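Local atomic coordinates of fructosyl amine: oxygen oxidoreductase (Aspergillus fumigatus, PDB entry 3DJE), a protein that uses FAD to oxidise fructosyl amines, the Amadori products of glycation, and thereby probably releases the amine from its attached sugar. Residues A[236-241]-A[329-334]; A[275-280]-A[311-316]; A[300-305]-A[425-430]. All coordinates share one frame; numbering follows the deposited sequence.

Contact 1 (A[236-241]-A[329-334]); sequences WTLVHI and FSFARI. With FSA (1-S-(carboxymethyl)-1-thio-beta-D-fructopyranose), chain D.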
# COMPACT_ATOMS: atom_id res chain seq x y z
N TRP A 236 -2.46 6.13 -6.95
CA TRP A 236 -3.84 6.41 -6.55
C TRP A 236 -3.89 7.76 -5.85
O TRP A 236 -2.85 8.40 -5.61
CB TRP A 236 -4.43 5.24 -5.71
CG TRP A 236 -4.71 4.09 -6.64
CD1 TRP A 236 -5.89 3.85 -7.30
CD2 TRP A 236 -3.78 3.09 -7.08
NE1 TRP A 236 -5.75 2.75 -8.12
CE2 TRP A 236 -4.48 2.26 -8.00
CE3 TRP A 236 -2.44 2.79 -6.77
CZ2 TRP A 236 -3.87 1.16 -8.62
CZ3 TRP A 236 -1.84 1.68 -7.39
CH2 TRP A 236 -2.56 0.88 -8.31
N THR A 237 -5.11 8.19 -5.56
CA THR A 237 -5.41 9.54 -5.16
C THR A 237 -6.15 9.53 -3.82
O THR A 237 -6.98 8.66 -3.56
CB THR A 237 -6.27 10.25 -6.26
OG1 THR A 237 -7.20 9.30 -6.82
CG2 THR A 237 -5.37 10.73 -7.37
N LEU A 238 -5.83 10.49 -2.97
CA LEU A 238 -6.48 10.61 -1.67
C LEU A 238 -6.64 12.08 -1.27
O LEU A 238 -5.82 12.94 -1.66
CB LEU A 238 -5.69 9.85 -0.58
CG LEU A 238 -4.34 10.42 -0.12
CD1 LEU A 238 -4.46 11.41 1.04
CD2 LEU A 238 -3.36 9.28 0.25
N VAL A 239 -7.69 12.36 -0.50
CA VAL A 239 -7.92 13.68 0.07
C VAL A 239 -8.34 13.54 1.53
O VAL A 239 -8.77 12.47 1.94
CB VAL A 239 -9.03 14.49 -0.71
CG1 VAL A 239 -8.72 14.55 -2.19
CG2 VAL A 239 -10.43 13.91 -0.44
N HIS A 240 -8.20 14.63 2.29
CA HIS A 240 -8.81 14.75 3.62
C HIS A 240 -9.83 15.89 3.61
O HIS A 240 -9.62 16.92 2.95
CB HIS A 240 -7.75 15.12 4.66
CG HIS A 240 -6.70 14.06 4.89
ND1 HIS A 240 -5.80 14.15 5.93
CD2 HIS A 240 -6.43 12.90 4.24
CE1 HIS A 240 -5.00 13.09 5.90
NE2 HIS A 240 -5.37 12.32 4.89
N ILE A 241 -10.90 15.71 4.37
CA ILE A 241 -11.83 16.80 4.74
C ILE A 241 -11.81 16.97 6.26
O ILE A 241 -12.00 16.00 6.99
CB ILE A 241 -13.25 16.50 4.22
CG1 ILE A 241 -13.27 16.64 2.70
CG2 ILE A 241 -14.31 17.44 4.87
CD1 ILE A 241 -14.56 16.18 2.04
N PHE A 329 -11.13 20.58 0.50
CA PHE A 329 -10.16 19.59 0.99
C PHE A 329 -9.11 20.27 1.87
O PHE A 329 -8.66 21.37 1.55
CB PHE A 329 -9.47 18.89 -0.17
CG PHE A 329 -10.40 18.19 -1.12
CD1 PHE A 329 -11.60 17.63 -0.67
CD2 PHE A 329 -10.05 18.05 -2.46
CE1 PHE A 329 -12.45 16.96 -1.56
CE2 PHE A 329 -10.89 17.38 -3.35
CZ PHE A 329 -12.09 16.84 -2.91
N SER A 330 -8.70 19.60 2.94
CA SER A 330 -7.65 20.13 3.82
C SER A 330 -6.27 19.58 3.45
O SER A 330 -5.25 20.12 3.89
CB SER A 330 -7.95 19.80 5.28
OG SER A 330 -8.05 18.40 5.42
N PHE A 331 -6.26 18.49 2.68
CA PHE A 331 -5.03 17.83 2.24
C PHE A 331 -5.37 16.96 1.04
O PHE A 331 -6.48 16.43 0.94
CB PHE A 331 -4.45 16.97 3.38
CG PHE A 331 -3.19 16.23 3.01
CD1 PHE A 331 -1.99 16.91 2.81
CD2 PHE A 331 -3.20 14.84 2.85
CE1 PHE A 331 -0.81 16.23 2.45
CE2 PHE A 331 -2.04 14.16 2.49
CZ PHE A 331 -0.84 14.85 2.29
N ALA A 332 -4.41 16.82 0.13
CA ALA A 332 -4.54 15.94 -1.03
C ALA A 332 -3.18 15.49 -1.52
O ALA A 332 -2.22 16.27 -1.53
CB ALA A 332 -5.28 16.65 -2.17
N ARG A 333 -3.09 14.23 -1.95
CA ARG A 333 -1.86 13.76 -2.58
C ARG A 333 -2.07 12.55 -3.47
O ARG A 333 -3.07 11.83 -3.35
CB ARG A 333 -0.77 13.44 -1.55
CG ARG A 333 -0.89 12.07 -0.87
CD ARG A 333 0.42 11.85 -0.16
NE ARG A 333 0.52 10.64 0.68
CZ ARG A 333 1.30 9.61 0.38
NH1 ARG A 333 1.40 8.59 1.23
NH2 ARG A 333 2.00 9.59 -0.75
N ILE A 334 -1.10 12.33 -4.34
CA ILE A 334 -0.99 11.05 -5.04
C ILE A 334 -0.09 10.09 -4.22
O ILE A 334 0.78 10.53 -3.45
CB ILE A 334 -0.51 11.22 -6.49
CG1 ILE A 334 0.94 11.73 -6.54
CG2 ILE A 334 -1.48 12.19 -7.25
CD1 ILE A 334 1.52 11.80 -7.97
OAB FSA D . -6.07 -3.90 0.48
CAL FSA D . -7.13 -3.32 0.80
OAA FSA D . -7.99 -3.87 1.53
CAH FSA D . -7.44 -1.93 0.30
SAK FSA D . -6.23 -1.34 -0.85
C1 FSA D . -7.05 0.20 -1.18
C2 FSA D . -6.59 0.78 -2.53
O2 FSA D . -6.88 2.19 -2.57
C3 FSA D . -7.30 0.09 -3.70
O3 FSA D . -8.70 0.37 -3.67
C4 FSA D . -6.68 0.48 -5.05
O4 FSA D . -7.25 -0.34 -6.09
C5 FSA D . -5.16 0.29 -5.06
O5 FSA D . -4.82 -1.10 -5.04
C6 FSA D . -4.56 1.01 -3.86
O6 FSA D . -5.17 0.54 -2.65

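Contact 2 (A[275-280]-A[311-316]); sequences IKICDE and TRVRAL. With FSA (1-S-(carboxymethyl)-1-thio-beta-D-fructopyranose), chain D.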
# COMPACT_ATOMS: atom_id res chain seq x y z
N ILE A 275 -11.38 13.34 7.75
CA ILE A 275 -11.82 12.11 7.07
C ILE A 275 -10.99 11.95 5.81
O ILE A 275 -10.95 12.85 4.96
CB ILE A 275 -13.33 12.15 6.68
CG1 ILE A 275 -14.20 12.19 7.95
CG2 ILE A 275 -13.72 10.93 5.80
CD1 ILE A 275 -15.71 12.51 7.69
N LYS A 276 -10.33 10.80 5.68
CA LYS A 276 -9.62 10.45 4.47
C LYS A 276 -10.56 9.74 3.49
O LYS A 276 -11.24 8.77 3.86
CB LYS A 276 -8.41 9.57 4.78
CG LYS A 276 -7.55 9.29 3.54
CD LYS A 276 -6.58 8.18 3.79
CE LYS A 276 -6.74 7.10 2.76
NZ LYS A 276 -6.16 5.86 3.30
N ILE A 277 -10.55 10.21 2.25
CA ILE A 277 -11.41 9.68 1.18
C ILE A 277 -10.57 9.36 -0.06
O ILE A 277 -9.73 10.18 -0.47
CB ILE A 277 -12.50 10.71 0.76
CG1 ILE A 277 -13.31 11.17 1.97
CG2 ILE A 277 -13.44 10.12 -0.31
CD1 ILE A 277 -13.38 12.66 2.09
N CYS A 278 -10.79 8.19 -0.64
CA CYS A 278 -10.18 7.81 -1.91
C CYS A 278 -11.25 7.54 -2.95
O CYS A 278 -12.21 6.82 -2.67
CB CYS A 278 -9.34 6.55 -1.76
SG CYS A 278 -7.87 6.76 -0.73
N ASP A 279 -11.08 8.12 -4.14
CA ASP A 279 -11.86 7.75 -5.32
C ASP A 279 -11.26 6.49 -5.94
O ASP A 279 -10.08 6.48 -6.26
CB ASP A 279 -11.91 8.89 -6.34
CG ASP A 279 -10.51 9.36 -6.80
OD1 ASP A 279 -9.65 9.68 -5.94
OD2 ASP A 279 -10.29 9.44 -8.03
N GLU A 280 -12.06 5.44 -6.11
CA GLU A 280 -11.53 4.21 -6.69
C GLU A 280 -11.46 4.27 -8.23
O GLU A 280 -12.34 4.82 -8.89
CB GLU A 280 -12.32 2.98 -6.20
CG GLU A 280 -11.80 1.61 -6.67
CD GLU A 280 -10.38 1.23 -6.20
OE1 GLU A 280 -9.82 1.91 -5.31
OE2 GLU A 280 -9.81 0.26 -6.75
N THR A 311 -13.33 15.50 -8.87
CA THR A 311 -14.71 15.31 -9.33
C THR A 311 -15.25 13.94 -8.90
O THR A 311 -16.38 13.83 -8.42
CB THR A 311 -14.80 15.51 -10.86
OG1 THR A 311 -14.34 16.83 -11.16
CG2 THR A 311 -16.23 15.36 -11.36
N ARG A 312 -14.42 12.90 -9.02
CA ARG A 312 -14.82 11.56 -8.61
C ARG A 312 -15.03 11.46 -7.10
O ARG A 312 -15.97 10.81 -6.66
CB ARG A 312 -13.82 10.51 -9.07
CG ARG A 312 -13.73 10.35 -10.58
CD ARG A 312 -12.85 9.17 -10.95
NE ARG A 312 -11.45 9.36 -10.52
CZ ARG A 312 -10.45 9.74 -11.31
NH1 ARG A 312 -10.65 9.99 -12.60
NH2 ARG A 312 -9.24 9.88 -10.80
N VAL A 313 -14.17 12.13 -6.32
CA VAL A 313 -14.32 12.16 -4.86
C VAL A 313 -15.65 12.80 -4.45
O VAL A 313 -16.36 12.25 -3.62
CB VAL A 313 -13.15 12.95 -4.19
CG1 VAL A 313 -13.45 13.28 -2.74
CG2 VAL A 313 -11.85 12.17 -4.31
N ARG A 314 -15.97 13.94 -5.05
CA ARG A 314 -17.20 14.66 -4.70
C ARG A 314 -18.44 13.90 -5.16
O ARG A 314 -19.48 13.97 -4.50
CB ARG A 314 -17.17 16.10 -5.22
CG ARG A 314 -15.98 16.90 -4.67
CD ARG A 314 -16.11 18.39 -4.89
NE ARG A 314 -14.95 19.12 -4.37
CZ ARG A 314 -14.76 19.44 -3.09
NH1 ARG A 314 -13.67 20.11 -2.74
NH2 ARG A 314 -15.65 19.09 -2.16
N ALA A 315 -18.32 13.16 -6.26
CA ALA A 315 -19.39 12.27 -6.73
C ALA A 315 -19.67 11.14 -5.72
O ALA A 315 -20.83 10.82 -5.43
CB ALA A 315 -19.07 11.70 -8.10
N LEU A 316 -18.60 10.54 -5.21
CA LEU A 316 -18.70 9.54 -4.16
C LEU A 316 -19.38 10.11 -2.92
O LEU A 316 -20.26 9.47 -2.33
CB LEU A 316 -17.30 9.03 -3.80
CG LEU A 316 -17.12 8.24 -2.49
CD1 LEU A 316 -17.89 6.92 -2.48
CD2 LEU A 316 -15.63 8.01 -2.26
OAB FSA D . -6.07 -3.90 0.48
CAL FSA D . -7.13 -3.32 0.80
OAA FSA D . -7.99 -3.87 1.53
CAH FSA D . -7.44 -1.93 0.30
SAK FSA D . -6.23 -1.34 -0.85
C1 FSA D . -7.05 0.20 -1.18
C2 FSA D . -6.59 0.78 -2.53
O2 FSA D . -6.88 2.19 -2.57
C3 FSA D . -7.30 0.09 -3.70
O3 FSA D . -8.70 0.37 -3.67
C4 FSA D . -6.68 0.48 -5.05
O4 FSA D . -7.25 -0.34 -6.09
C5 FSA D . -5.16 0.29 -5.06
O5 FSA D . -4.82 -1.10 -5.04
C6 FSA D . -4.56 1.01 -3.86
O6 FSA D . -5.17 0.54 -2.65

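Contact 3 (A[300-305]-A[425-430]); sequences FEKTQI and KEWTNV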
# COMPACT_ATOMS: atom_id res chain seq x y z
N PHE A 300 6.59 10.18 -9.15
CA PHE A 300 6.97 11.50 -8.69
C PHE A 300 6.10 11.92 -7.51
O PHE A 300 4.97 11.43 -7.36
CB PHE A 300 6.88 12.54 -9.82
CG PHE A 300 5.50 12.72 -10.39
CD1 PHE A 300 4.65 13.71 -9.90
CD2 PHE A 300 5.05 11.90 -11.43
CE1 PHE A 300 3.36 13.88 -10.43
CE2 PHE A 300 3.76 12.05 -11.96
CZ PHE A 300 2.92 13.05 -11.45
N GLU A 301 6.62 12.81 -6.68
CA GLU A 301 5.89 13.33 -5.53
C GLU A 301 4.97 14.47 -5.96
O GLU A 301 5.37 15.36 -6.72
CB GLU A 301 6.86 13.83 -4.44
CG GLU A 301 6.13 14.30 -3.18
CD GLU A 301 7.02 14.95 -2.12
OE1 GLU A 301 8.24 15.20 -2.35
OE2 GLU A 301 6.47 15.21 -1.03
N LYS A 302 3.72 14.43 -5.50
CA LYS A 302 2.81 15.57 -5.70
C LYS A 302 1.76 15.63 -4.59
O LYS A 302 1.03 14.66 -4.34
CB LYS A 302 2.16 15.55 -7.09
CG LYS A 302 1.44 16.86 -7.42
CD LYS A 302 1.72 17.33 -8.83
CE LYS A 302 1.16 18.72 -9.04
NZ LYS A 302 2.16 19.78 -8.74
N THR A 303 1.70 16.77 -3.93
CA THR A 303 0.78 16.99 -2.84
C THR A 303 -0.49 17.69 -3.38
O THR A 303 -0.99 18.67 -2.81
CB THR A 303 1.47 17.76 -1.68
OG1 THR A 303 2.77 17.19 -1.44
CG2 THR A 303 0.67 17.61 -0.42
N GLN A 304 -1.01 17.14 -4.47
CA GLN A 304 -2.27 17.57 -5.08
C GLN A 304 -2.83 16.33 -5.77
O GLN A 304 -2.15 15.31 -5.88
CB GLN A 304 -2.06 18.65 -6.16
CG GLN A 304 -1.45 19.99 -5.70
CD GLN A 304 -2.28 20.74 -4.66
OE1 GLN A 304 -3.44 20.42 -4.40
NE2 GLN A 304 -1.67 21.75 -4.04
N ILE A 305 -4.07 16.41 -6.22
CA ILE A 305 -4.62 15.36 -7.07
C ILE A 305 -5.15 15.99 -8.37
O ILE A 305 -5.44 17.18 -8.37
CB ILE A 305 -5.71 14.53 -6.36
CG1 ILE A 305 -6.89 15.41 -5.92
CG2 ILE A 305 -5.11 13.79 -5.15
CD1 ILE A 305 -8.10 14.61 -5.48
N LYS A 425 -4.21 17.70 -17.09
CA LYS A 425 -3.96 19.11 -17.42
C LYS A 425 -4.17 20.07 -16.25
O LYS A 425 -3.64 21.19 -16.25
CB LYS A 425 -4.88 19.54 -18.58
CG LYS A 425 -4.24 19.48 -19.97
CD LYS A 425 -4.08 18.05 -20.51
CE LYS A 425 -2.88 17.95 -21.44
NZ LYS A 425 -2.77 16.62 -22.08
N GLU A 426 -4.95 19.64 -15.26
CA GLU A 426 -5.30 20.50 -14.14
C GLU A 426 -5.23 19.71 -12.84
O GLU A 426 -5.68 18.56 -12.78
CB GLU A 426 -6.72 21.07 -14.33
CG GLU A 426 -6.85 22.05 -15.49
CD GLU A 426 -8.29 22.44 -15.75
OE1 GLU A 426 -8.86 23.21 -14.94
OE2 GLU A 426 -8.86 21.98 -16.77
N TRP A 427 -4.66 20.35 -11.83
CA TRP A 427 -4.54 19.76 -10.49
C TRP A 427 -5.26 20.63 -9.47
O TRP A 427 -5.58 21.80 -9.74
CB TRP A 427 -3.07 19.64 -10.11
CG TRP A 427 -2.29 18.69 -10.97
CD1 TRP A 427 -1.82 18.91 -12.24
CD2 TRP A 427 -1.86 17.38 -10.60
NE1 TRP A 427 -1.14 17.81 -12.69
CE2 TRP A 427 -1.15 16.85 -11.70
CE3 TRP A 427 -2.01 16.58 -9.45
CZ2 TRP A 427 -0.59 15.57 -11.69
CZ3 TRP A 427 -1.46 15.31 -9.44
CH2 TRP A 427 -0.75 14.82 -10.55
N THR A 428 -5.53 20.06 -8.30
CA THR A 428 -6.08 20.82 -7.18
C THR A 428 -5.09 21.87 -6.64
O THR A 428 -3.91 21.88 -7.03
CB THR A 428 -6.52 19.87 -6.03
OG1 THR A 428 -5.41 19.06 -5.64
CG2 THR A 428 -7.66 18.97 -6.49
N ASN A 429 -5.57 22.75 -5.76
CA ASN A 429 -4.78 23.86 -5.20
C ASN A 429 -4.86 23.85 -3.67
O ASN A 429 -5.02 24.89 -3.02
CB ASN A 429 -5.27 25.21 -5.77
CG ASN A 429 -4.54 26.42 -5.17
OD1 ASN A 429 -3.30 26.44 -5.09
ND2 ASN A 429 -5.30 27.42 -4.74
N VAL A 430 -4.72 22.66 -3.10
CA VAL A 430 -4.83 22.47 -1.66
C VAL A 430 -3.54 22.90 -0.96
O VAL A 430 -2.45 22.78 -1.53
CB VAL A 430 -5.20 20.99 -1.32
CG1 VAL A 430 -5.44 20.83 0.17
CG2 VAL A 430 -6.43 20.55 -2.11
O HOH W 1 0.01 21.05 -1.55

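Contact 1 (A[236-241]-A[329-334])
His240 is tied to the neighbouring strand through both of its backbone polar atoms: its O receives Ser330 N at 2.8 Å, and its N reaches Phe331 O at the same length. Two residues earlier, Leu238 and Arg333 form an antiparallel hydrogen-bonded pair, with Leu238 N donating to Arg333 O at 3.1 Å and Arg333 N returning the bond to Leu238 O. Val239 faces Ala332, and Thr237 faces Ile334, as non-hydrogen-bonded pairs, where CA-H...O contacts such as Val239 CA to Phe331 O (3.2 Å) fill the gaps. Side chains alternate between the sheet's two faces. On one, with Leu238, His240 and Arg333, lies Phe331, whose CG is anti to the backbone N (chi1 179°); this runs its ring alongside the imidazole in an edge-to-face pair, with CD2 3.8 Å above the centre of the His240 ring and the planes 61° apart. Phe331 CE2 also meets Leu238 CD1, while Leu238 CD2 rests on the aliphatic CG of Arg333. On the other, with Thr237, Ala332 and Ile334, Val239 CG1 makes a CH-pi contact over the Phe329 ring, 3.9 Å from its centroid, and Ile241 CG1 comes to that ring's edge. At the pocket end, the indole of Trp236 turns one face to the bound thio-sugar, with FSA C5 over the ring, 3.6 Å from CE2. Outside the pair, Trp236 NE1 bonds to His281 O, His240 ND1 to Glu274, and Arg333 NH1 to Ser46 O and Asn49 O. Strand 232-242 thus runs between strands 331-339 and 274-289, with helix 307-320 laid against Val239, Ile241 and Phe329.

Contact 2 (A[275-280]-A[311-316])
Strand 275-279 and helix 311-316 pass 7.5 Å apart at 111°, nearest between Asp279 and Val313, whose CA atoms are 5.1 Å from each other. The polar link is a side-on salt bridge in which two nitrogens of Arg312 converge on one oxygen: NE lies 2.7 Å and NH2 3.0 Å from Asp279 OD2. OD2 receives NE on its anti lone pair and NH2 nearly along its C-O axis. Carboxylate and guanidinium planes are only 15° apart, so the two groups lie almost in one plane. Arg312 reaches this position by bending at chi3 (-64°), which turns its NE edge back to the strand. The other oxygen, Asp279 OD1, bonds to Thr237 OG1, and Arg312 NH2 also reaches Tyr284 OH; with both oxygens engaged, the carboxylate is probably well fixed in rotation. Beside the bridge the contact is apolar. Ile277 CG2 touches both Leu316 CD2, at 3.6 Å, and Val313 CG1, at 4.0 Å, while Val313 CG2 packs on the flank of Asp279. The buried Asp279 N finds no partner in the model. Glu280 starts away from the helix, and its carboxylate takes two sugar hydroxyls, FSA O3 to OE1 at 2.5 Å and FSA O4 to OE2 at 2.7 Å. The arrangement is that of a helix packed on a beta sheet: Ile277 and Asp279 serve the helix, whereas Cys278 and Glu280 turn to the opposite side, where the flavin and the sugar-binding pocket of this MSOX-like oxidase lie.

Contact 3 (A[300-305]-A[425-430])
The indole of Trp427 carries the Lys302 side chain over one face, while at its edge the ring meets the backbone of Gln304, with CZ3 3.6 Å from Gln304 O. This is a loop-to-loop contact without regular secondary structure, joining the segment before helix 307-320 to the C-terminal tail. The aliphatic part of Lys302 does the touching: its CD stands 3.7 Å above the centroid of the six-membered ring, only 6° off the normal, in a CH-pi contact, whereas any cation-pi pull from the distant NZ is weak at most. Trp427 CH2 comes to the edge of the Phe300 ring, and Phe421 lies against both aromatics. Beyond the indole, the loops are knitted by polar bonds. Ile305 O accepts from Thr428 N at 2.9 Å, and Ile305 N donates to Thr428 OG1, whose hydroxyl in turn donates a hydrogen bond to Gln304 OE1. That bond, 2.7 Å from OG1 to OE1, lies in the carbonyl plane on a lone pair. OE1 takes a second donor, Val430 N, at 2.9 Å. Held thus on its oxygen side, and bent at chi2 (-61°), the Gln304 amide turns NE2 onto Val430 O at 2.8 Å.

Overall arrangement
Followed from the N terminus, the first of the segments described here is 236-241 on strand 232-242, and contact 1 is not completed until 329-334 returns beside it, after 87 intervening residues. Within that span contact 2 closes a shorter loop, from strand 274-289 to helix 307-320, and so nests in contact 1. Residues 300-305 also lie inside both spans, but their partner 425-430 comes near the C terminus, so contact 3 crosses the other two. Contacts 1 and 2 join directly through neighbouring strands of one sheet and both reach the bound sugar; contact 3 adjoins contact 1 at strands 331-339 and 232-242, fastening the C-terminal tail to the sheet, but does not touch contact 2.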